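Local coordinates for extracellular solute-binding protein, family 1 (Bifidobacterium longum subsp. infantis ATCC 15697, PDB 3QUF), which probably captures an extracellular solute, as other family 1 solute-binding proteins do, and delivers it to a membrane transporter for uptake, at residues A195-E200 with T223-R228; S189-L194 with W294-P299. One frame throughout, in Å; residues are numbered along the deposited sequence.

Contact 1. Residues A195-E200 with T223-R228; sequences ASYYGE and TPVFKR
Two helices of the C-terminal lobe of a periplasmic-binding-protein-type fold meet here: helix 188-199, through Y197, and the first turn of helix 223-234, through P224 and V225. Backbones come closest at this level, Y197 CA lying 7.1 Å from V225 CA. The phenol ring does most of the work. With CG anti to the backbone N (chi1 168°), Y197 reaches out from its own helix toward the other one, and V225 sets its CG2 methyl over one ring face. That methyl stands 4.0 Å from the centroid of the Y197 ring and 29° off the normal, a CH-pi contact displaced toward the root of the ring, since the Y197 CG to V225 CG2 distance is 3.6 Å. Farther out, P224 approaches obliquely, its CG 3.7 Å from Y197 CE1 and also near the hydroxyl oxygen. Y197 OH is hydrogen-bonded to D221, just ahead of helix 223-234, so the ring is gripped at its polar end as well. Within its own helix, Y197 presents CD2 to a face of the Y198 ring, 3.7 Å above that plane and toward the rim. Putting an alanine at Y197 would probably open a gap beside V225 CG2 and P224 CG and leave D221 without its phenol partner. The other V225 methyl, CG1, turns back toward F190 and L194 of helix 188-199, and the V225 side chain also touches L193. Between these two segments, then, the attraction is dispersive, and the neighbouring D221 bond supplies a directional tie that limits how far the ring can shift.

Contact 2. Residues S189-L194 with W294-P299; sequences SFTGLL and WINGGP
N296 lays the NH2 end of its carboxamide against the backbone and side chain of the helix turn at T191 and G192. Its ND2 sits 3.7 Å from G192 N and 4.0 Å from T191 CB, with the threonine methyl CG2 close by, and the two side chains cross at about a right angle. These are van der Waals approaches; the polar atoms of the amide are engaged beyond the pair of segments. ND2 bonds to the carbonyl of G188, one residue before S189, while OD1 takes a hydrogen bond from R263 NE, and both ends of the amide are thereby held. With CG anti to the carbonyl carbon (chi1 -67°), the amide comes round toward T191 and G192. T191 OG1 is likewise occupied, with A187 O. The elements joined are helix 188-199 and the start of strand 295-305, a long strand of the mixed sheet that pairs antiparallel with both 135-144 and 86-89; helix packing on a sheet of this kind suits the alpha/beta lobes of solute-binding proteins. At G192, where the backbones are nearest (5.7 Å from its CA to W294 CA), the helix offers W294, the loop residue just before the strand, main chain alone, and W294 CB comes to 4.1 Å from G192 O. A water sits at the same place: it lies 2.8 Å from G192 O and accepts from W294 N at 3.0 Å. From there the indole leads away from residues 189-194, toward A195 and S196 one turn later on the helix.

How the contacts relate
Helix 188-199 serves both contacts, presenting its 189-194 portion to the 294-299 segment and Y197 to helix 223-234. Contact 2 is the core one, with every touching residue buried and its centre about 8 Å from the centre of the chain; contact 1, its centre about 18 Å from that point, is partly buried. Their chemistry follows: polar groups, and a water between the helix and the loop leading into the strand, against ring and aliphatic packing between helices. The two meet directly, F190 stacking on F226 while V225 CG1 lies 3.5 Å from F190 CE1, and W294 CZ2 reaches G199 CA at 3.6 Å. In sequence, contact 1 is nested inside the loop that contact 2 closes.

Contact 1. Residues A195-E200 with T223-R228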
ATOM      1  N   ALA A 195      -7.074   9.887  -1.431  1.00 11.77           N
ATOM      2  CA  ALA A 195      -5.857  10.296  -0.747  1.00 13.19           C
ATOM      3  C   ALA A 195      -5.709  11.813  -0.913  1.00 13.42           C
ATOM      4  O   ALA A 195      -5.405  12.522   0.036  1.00 13.67           O
ATOM      5  CB  ALA A 195      -4.644   9.565  -1.296  1.00 11.74           C
ATOM      6  N   SER A 196      -5.983  12.294  -2.113  1.00 13.86           N
ATOM      7  CA  SER A 196      -5.916  13.736  -2.388  1.00 14.11           C
ATOM      8  C   SER A 196      -6.968  14.501  -1.634  1.00 14.33           C
ATOM      9  O   SER A 196      -6.691  15.572  -1.082  1.00 15.63           O
ATOM     10  CB  SER A 196      -6.052  13.964  -3.872  1.00 14.88           C
ATOM     11  OG  SER A 196      -6.112  15.349  -4.230  1.00 15.24           O
ATOM     12  N   TYR A 197      -8.200  14.005  -1.640  1.00 13.89           N
ATOM     13  CA  TYR A 197      -9.279  14.610  -0.858  1.00 15.01           C
ATOM     14  C   TYR A 197      -8.867  14.907   0.557  1.00 14.80           C
ATOM     15  O   TYR A 197      -9.140  15.988   1.063  1.00 16.38           O
ATOM     16  CB  TYR A 197     -10.548  13.720  -0.879  1.00 14.68           C
ATOM     17  CG  TYR A 197     -11.619  14.086   0.108  1.00 16.89           C
ATOM     18  CD1 TYR A 197     -12.580  15.041  -0.204  1.00 18.44           C
ATOM     19  CD2 TYR A 197     -11.696  13.453   1.335  1.00 15.93           C
ATOM     20  CE1 TYR A 197     -13.560  15.367   0.683  1.00 19.61           C
ATOM     21  CE2 TYR A 197     -12.716  13.776   2.240  1.00 15.86           C
ATOM     22  CZ  TYR A 197     -13.634  14.742   1.888  1.00 17.07           C
ATOM     23  OH  TYR A 197     -14.629  15.072   2.787  1.00 19.73           O
ATOM     24  N   TYR A 198      -8.189  13.955   1.186  1.00 14.04           N
ATOM     25  CA  TYR A 198      -7.708  14.115   2.530  1.00 14.68           C
ATOM     26  C   TYR A 198      -6.432  14.940   2.615  1.00 15.27           C
ATOM     27  O   TYR A 198      -6.297  15.817   3.502  1.00 15.68           O
ATOM     28  CB  TYR A 198      -7.454  12.732   3.131  1.00 14.50           C
ATOM     29  CG  TYR A 198      -8.657  11.900   3.490  1.00 13.05           C
ATOM     30  CD1 TYR A 198      -9.693  12.423   4.275  1.00 14.36           C
ATOM     31  CD2 TYR A 198      -8.716  10.562   3.128  1.00 12.99           C
ATOM     32  CE1 TYR A 198     -10.750  11.637   4.688  1.00 13.57           C
ATOM     33  CE2 TYR A 198      -9.787   9.769   3.552  1.00 13.19           C
ATOM     34  CZ  TYR A 198     -10.776  10.298   4.354  1.00 15.39           C
ATOM     35  OH  TYR A 198     -11.833   9.504   4.792  1.00 16.64           O
ATOM     36  N   GLY A 199      -5.491  14.683   1.710  1.00 15.54           N
ATOM     37  CA  GLY A 199      -4.183  15.312   1.769  1.00 15.45           C
ATOM     38  C   GLY A 199      -4.298  16.809   1.530  1.00 16.96           C
ATOM     39  O   GLY A 199      -3.550  17.600   2.132  1.00 18.96           O
ATOM     40  N   GLU A 200      -5.242  17.207   0.692  1.00 18.31           N
ATOM     41  CA  GLU A 200      -5.460  18.631   0.405  1.00 19.61           C
ATOM     42  C   GLU A 200      -5.933  19.383   1.629  1.00 21.68           C
ATOM     43  O   GLU A 200      -5.746  20.608   1.696  1.00 23.55           O
ATOM     44  CB  GLU A 200      -6.453  18.808  -0.752  1.00 19.21           C
ATOM     45  CG  GLU A 200      -5.891  18.376  -2.137  1.00 19.81           C
ATOM     46  CD  GLU A 200      -6.887  18.504  -3.248  1.00 20.12           C
ATOM     47  OE1 GLU A 200      -8.069  18.829  -2.963  1.00 22.56           O
ATOM     48  OE2 GLU A 200      -6.495  18.350  -4.426  1.00 19.33           O
ATOM     49  N   THR A 223     -18.417   9.987   0.245  1.00 17.61           N
ATOM     50  CA  THR A 223     -19.434  10.433  -0.741  1.00 18.27           C
ATOM     51  C   THR A 223     -18.908  11.408  -1.769  1.00 18.66           C
ATOM     52  O   THR A 223     -19.084  11.183  -2.957  1.00 19.78           O
ATOM     53  CB  THR A 223     -20.692  11.011  -0.079  1.00 19.06           C
ATOM     54  OG1 THR A 223     -21.254  10.014   0.762  1.00 20.81           O
ATOM     55  CG2 THR A 223     -21.701  11.414  -1.132  1.00 19.43           C
ATOM     56  N   PRO A 224     -18.240  12.491  -1.330  1.00 19.08           N
ATOM     57  CA  PRO A 224     -17.750  13.467  -2.317  1.00 19.56           C
ATOM     58  C   PRO A 224     -16.707  12.915  -3.268  1.00 18.56           C
ATOM     59  O   PRO A 224     -16.595  13.369  -4.401  1.00 19.42           O
ATOM     60  CB  PRO A 224     -17.140  14.576  -1.471  1.00 20.37           C
ATOM     61  CG  PRO A 224     -16.935  14.013  -0.115  1.00 19.99           C
ATOM     62  CD  PRO A 224     -17.966  12.904   0.058  1.00 20.35           C
ATOM     63  N   VAL A 225     -15.966  11.922  -2.806  1.00 17.36           N
ATOM     64  CA  VAL A 225     -14.953  11.287  -3.637  1.00 16.84           C
ATOM     65  C   VAL A 225     -15.612  10.354  -4.620  1.00 16.17           C
ATOM     66  O   VAL A 225     -15.306  10.382  -5.815  1.00 18.23           O
ATOM     67  CB  VAL A 225     -13.864  10.593  -2.785  1.00 16.61           C
ATOM     68  CG1 VAL A 225     -12.709  10.023  -3.688  1.00 17.72           C
ATOM     69  CG2 VAL A 225     -13.306  11.577  -1.763  1.00 16.85           C
ATOM     70  N   PHE A 226     -16.584   9.589  -4.160  1.00 17.65           N
ATOM     71  CA  PHE A 226     -17.366   8.748  -5.042  1.00 18.23           C
ATOM     72  C   PHE A 226     -18.068   9.612  -6.109  1.00 19.27           C
ATOM     73  O   PHE A 226     -18.209   9.179  -7.239  1.00 21.11           O
ATOM     74  CB  PHE A 226     -18.435   7.981  -4.285  1.00 18.78           C
ATOM     75  CG  PHE A 226     -17.982   6.666  -3.649  1.00 18.74           C
ATOM     76  CD1 PHE A 226     -17.278   5.712  -4.364  1.00 21.58           C
ATOM     77  CD2 PHE A 226     -18.344   6.372  -2.347  1.00 18.70           C
ATOM     78  CE1 PHE A 226     -16.913   4.480  -3.762  1.00 22.80           C
ATOM     79  CE2 PHE A 226     -18.003   5.162  -1.758  1.00 18.00           C
ATOM     80  CZ  PHE A 226     -17.287   4.218  -2.473  1.00 20.73           C
ATOM     81  N   LYS A 227     -18.520  10.804  -5.739  1.00 20.63           N
ATOM     82  CA  LYS A 227     -19.208  11.691  -6.694  1.00 21.65           C
ATOM     83  C   LYS A 227     -18.288  12.061  -7.848  1.00 22.40           C
ATOM     84  O   LYS A 227     -18.710  12.088  -9.014  1.00 23.15           O
ATOM     85  CB  LYS A 227     -19.723  12.974  -6.032  1.00 23.36           C
ATOM     86  CG  LYS A 227     -20.946  12.825  -5.147  1.00 28.47           C
ATOM     87  CD  LYS A 227     -21.595  14.220  -4.875  1.00 35.73           C
ATOM     88  CE  LYS A 227     -22.692  14.201  -3.782  1.00 40.50           C
ATOM     89  NZ  LYS A 227     -23.676  13.092  -3.901  1.00 42.42           N
ATOM     90  N   ARG A 228     -17.039  12.393  -7.530  1.00 21.72           N
ATOM     91  CA  ARG A 228     -16.090  12.778  -8.555  1.00 22.85           C
ATOM     92  C   ARG A 228     -15.649  11.561  -9.355  1.00 22.13           C
ATOM     93  O   ARG A 228     -15.507  11.618 -10.583  1.00 21.55           O
ATOM     94  CB  ARG A 228     -14.907  13.518  -7.947  1.00 22.95           C
ATOM     95  CG  ARG A 228     -15.302  14.810  -7.241  1.00 27.11           C
ATOM     96  CD  ARG A 228     -16.100  15.762  -8.183  1.00 32.15           C
ATOM     97  NE  ARG A 228     -15.364  16.016  -9.426  1.00 37.51           N
ATOM     98  CZ  ARG A 228     -15.898  16.141 -10.647  1.00 40.70           C
ATOM     99  NH1 ARG A 228     -17.189  16.009 -10.842  1.00 42.82           N
ATOM    100  NH2 ARG A 228     -15.112  16.372 -11.700  1.00 43.33           N
TER

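Contact 2. Residues S189-L194 with W294-P299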
ATOM      1  N   SER A 189      -7.347   4.042  -8.633  1.00 14.39           N
ATOM      2  CA  SER A 189      -7.662   5.439  -9.017  1.00 14.65           C
ATOM      3  C   SER A 189      -8.528   6.137  -7.972  1.00 14.30           C
ATOM      4  O   SER A 189      -8.317   7.303  -7.637  1.00 15.25           O
ATOM      5  CB  SER A 189      -8.352   5.494 -10.418  1.00 15.36           C
ATOM      6  OG  SER A 189      -9.586   4.757 -10.464  1.00 17.56           O
ATOM      7  N   PHE A 190      -9.537   5.426  -7.482  1.00 14.26           N
ATOM      8  CA  PHE A 190     -10.376   5.933  -6.426  1.00 13.38           C
ATOM      9  C   PHE A 190      -9.540   6.214  -5.186  1.00 12.94           C
ATOM     10  O   PHE A 190      -9.690   7.254  -4.560  1.00 12.69           O
ATOM     11  CB  PHE A 190     -11.490   4.936  -6.063  1.00 14.00           C
ATOM     12  CG  PHE A 190     -12.298   5.379  -4.898  1.00 14.92           C
ATOM     13  CD1 PHE A 190     -13.328   6.315  -5.045  1.00 17.45           C
ATOM     14  CD2 PHE A 190     -11.988   4.919  -3.624  1.00 14.84           C
ATOM     15  CE1 PHE A 190     -14.038   6.750  -3.959  1.00 20.02           C
ATOM     16  CE2 PHE A 190     -12.717   5.370  -2.530  1.00 14.54           C
ATOM     17  CZ  PHE A 190     -13.733   6.286  -2.710  1.00 16.17           C
ATOM     18  N   THR A 191      -8.656   5.280  -4.833  1.00 12.69           N
ATOM     19  CA  THR A 191      -7.844   5.462  -3.621  1.00 12.49           C
ATOM     20  C   THR A 191      -6.957   6.693  -3.766  1.00 12.48           C
ATOM     21  O   THR A 191      -6.799   7.460  -2.803  1.00 12.37           O
ATOM     22  CB  THR A 191      -7.045   4.210  -3.314  1.00 12.99           C
ATOM     23  OG1 THR A 191      -7.985   3.136  -3.115  1.00 13.55           O
ATOM     24  CG2 THR A 191      -6.189   4.374  -2.063  1.00 12.14           C
ATOM     25  N   GLY A 192      -6.395   6.891  -4.958  1.00 13.51           N
ATOM     26  CA  GLY A 192      -5.576   8.083  -5.225  1.00 13.74           C
ATOM     27  C   GLY A 192      -6.357   9.371  -5.087  1.00 13.49           C
ATOM     28  O   GLY A 192      -5.859  10.382  -4.568  1.00 12.95           O
ATOM     29  N   LEU A 193      -7.611   9.345  -5.528  1.00 13.32           N
ATOM     30  CA  LEU A 193      -8.476  10.500  -5.438  1.00 14.10           C
ATOM     31  C   LEU A 193      -8.885  10.774  -4.001  1.00 14.51           C
ATOM     32  O   LEU A 193      -8.882  11.911  -3.556  1.00 13.75           O
ATOM     33  CB  LEU A 193      -9.680  10.284  -6.357  1.00 14.42           C
ATOM     34  CG  LEU A 193     -10.555  11.505  -6.620  1.00 16.97           C
ATOM     35  CD1 LEU A 193      -9.749  12.600  -7.329  1.00 18.50           C
ATOM     36  CD2 LEU A 193     -11.799  11.091  -7.445  1.00 20.93           C
ATOM     37  N   LEU A 194      -9.194   9.711  -3.267  1.00 13.79           N
ATOM     38  CA  LEU A 194      -9.468   9.766  -1.845  1.00 13.31           C
ATOM     39  C   LEU A 194      -8.279  10.341  -1.077  1.00 13.38           C
ATOM     40  O   LEU A 194      -8.470  11.225  -0.193  1.00 13.83           O
ATOM     41  CB  LEU A 194      -9.826   8.368  -1.327  1.00 13.39           C
ATOM     42  CG  LEU A 194     -10.126   8.286   0.153  1.00 13.39           C
ATOM     43  CD1 LEU A 194     -11.416   9.033   0.528  1.00 15.95           C
ATOM     44  CD2 LEU A 194     -10.163   6.776   0.637  1.00 13.94           C
ATOM     45  N   TRP A 294      -1.480  12.496  -5.243  1.00 13.00           N
ATOM     46  CA  TRP A 294      -0.985  11.404  -4.399  1.00 12.12           C
ATOM     47  C   TRP A 294      -0.695  10.172  -5.266  1.00 12.45           C
ATOM     48  O   TRP A 294      -1.159  10.059  -6.391  1.00 12.89           O
ATOM     49  CB  TRP A 294      -2.012  11.055  -3.306  1.00 12.77           C
ATOM     50  CG  TRP A 294      -1.998  12.044  -2.179  1.00 13.38           C
ATOM     51  CD1 TRP A 294      -2.275  13.366  -2.278  1.00 14.57           C
ATOM     52  CD2 TRP A 294      -1.600  11.818  -0.840  1.00 12.75           C
ATOM     53  NE1 TRP A 294      -2.058  13.996  -1.091  1.00 14.84           N
ATOM     54  CE2 TRP A 294      -1.666  13.067  -0.171  1.00 13.63           C
ATOM     55  CE3 TRP A 294      -1.168  10.699  -0.127  1.00 14.09           C
ATOM     56  CZ2 TRP A 294      -1.351  13.207   1.178  1.00 13.89           C
ATOM     57  CZ3 TRP A 294      -0.887  10.836   1.203  1.00 12.93           C
ATOM     58  CH2 TRP A 294      -0.942  12.113   1.840  1.00 13.76           C
ATOM     59  N   ILE A 295       0.067   9.237  -4.700  1.00 12.32           N
ATOM     60  CA  ILE A 295       0.251   7.921  -5.294  1.00 11.97           C
ATOM     61  C   ILE A 295      -0.353   6.877  -4.363  1.00 12.07           C
ATOM     62  O   ILE A 295      -0.711   7.148  -3.215  1.00 11.29           O
ATOM     63  CB  ILE A 295       1.728   7.621  -5.640  1.00 11.28           C
ATOM     64  CG1 ILE A 295       2.582   7.513  -4.378  1.00 11.40           C
ATOM     65  CG2 ILE A 295       2.261   8.672  -6.609  1.00 12.06           C
ATOM     66  CD1 ILE A 295       4.027   7.179  -4.612  1.00 11.78           C
ATOM     67  N   ASN A 296      -0.522   5.681  -4.888  1.00 11.75           N
ATOM     68  CA  ASN A 296      -0.873   4.566  -4.051  1.00 11.85           C
ATOM     69  C   ASN A 296       0.397   4.062  -3.343  1.00 10.99           C
ATOM     70  O   ASN A 296       1.504   4.055  -3.891  1.00 12.42           O
ATOM     71  CB  ASN A 296      -1.379   3.353  -4.865  1.00 11.13           C
ATOM     72  CG  ASN A 296      -2.734   3.544  -5.588  1.00 11.91           C
ATOM     73  OD1 ASN A 296      -3.024   2.770  -6.523  1.00 14.01           O
ATOM     74  ND2 ASN A 296      -3.557   4.516  -5.196  1.00 12.64           N
ATOM     75  N   GLY A 297       0.219   3.508  -2.158  1.00 11.71           N
ATOM     76  CA  GLY A 297       1.303   2.783  -1.532  1.00 10.84           C
ATOM     77  C   GLY A 297       1.013   2.492  -0.082  1.00 11.81           C
ATOM     78  O   GLY A 297       0.031   2.964   0.506  1.00 10.82           O
ATOM     79  N   GLY A 298       1.885   1.692   0.501  1.00 13.21           N
ATOM     80  CA  GLY A 298       1.730   1.330   1.902  1.00 13.35           C
ATOM     81  C   GLY A 298       2.926   0.535   2.364  1.00 13.14           C
ATOM     82  O   GLY A 298       3.782   0.157   1.547  1.00 13.32           O
ATOM     83  N   PRO A 299       3.020   0.291   3.687  1.00 13.34           N
ATOM     84  CA  PRO A 299       4.106  -0.464   4.232  1.00 13.51           C
ATOM     85  C   PRO A 299       4.016  -1.945   3.816  1.00 13.80           C
ATOM     86  O   PRO A 299       2.932  -2.521   3.804  1.00 15.14           O
ATOM     87  CB  PRO A 299       3.908  -0.284   5.754  1.00 14.31           C
ATOM     88  CG  PRO A 299       2.415  -0.274   5.901  1.00 13.52           C
ATOM     89  CD  PRO A 299       2.012   0.613   4.721  1.00 13.74           C
TER
HETATM   90  O   HOH W   1      -4.245  12.012  -6.199  1.00 14.81           O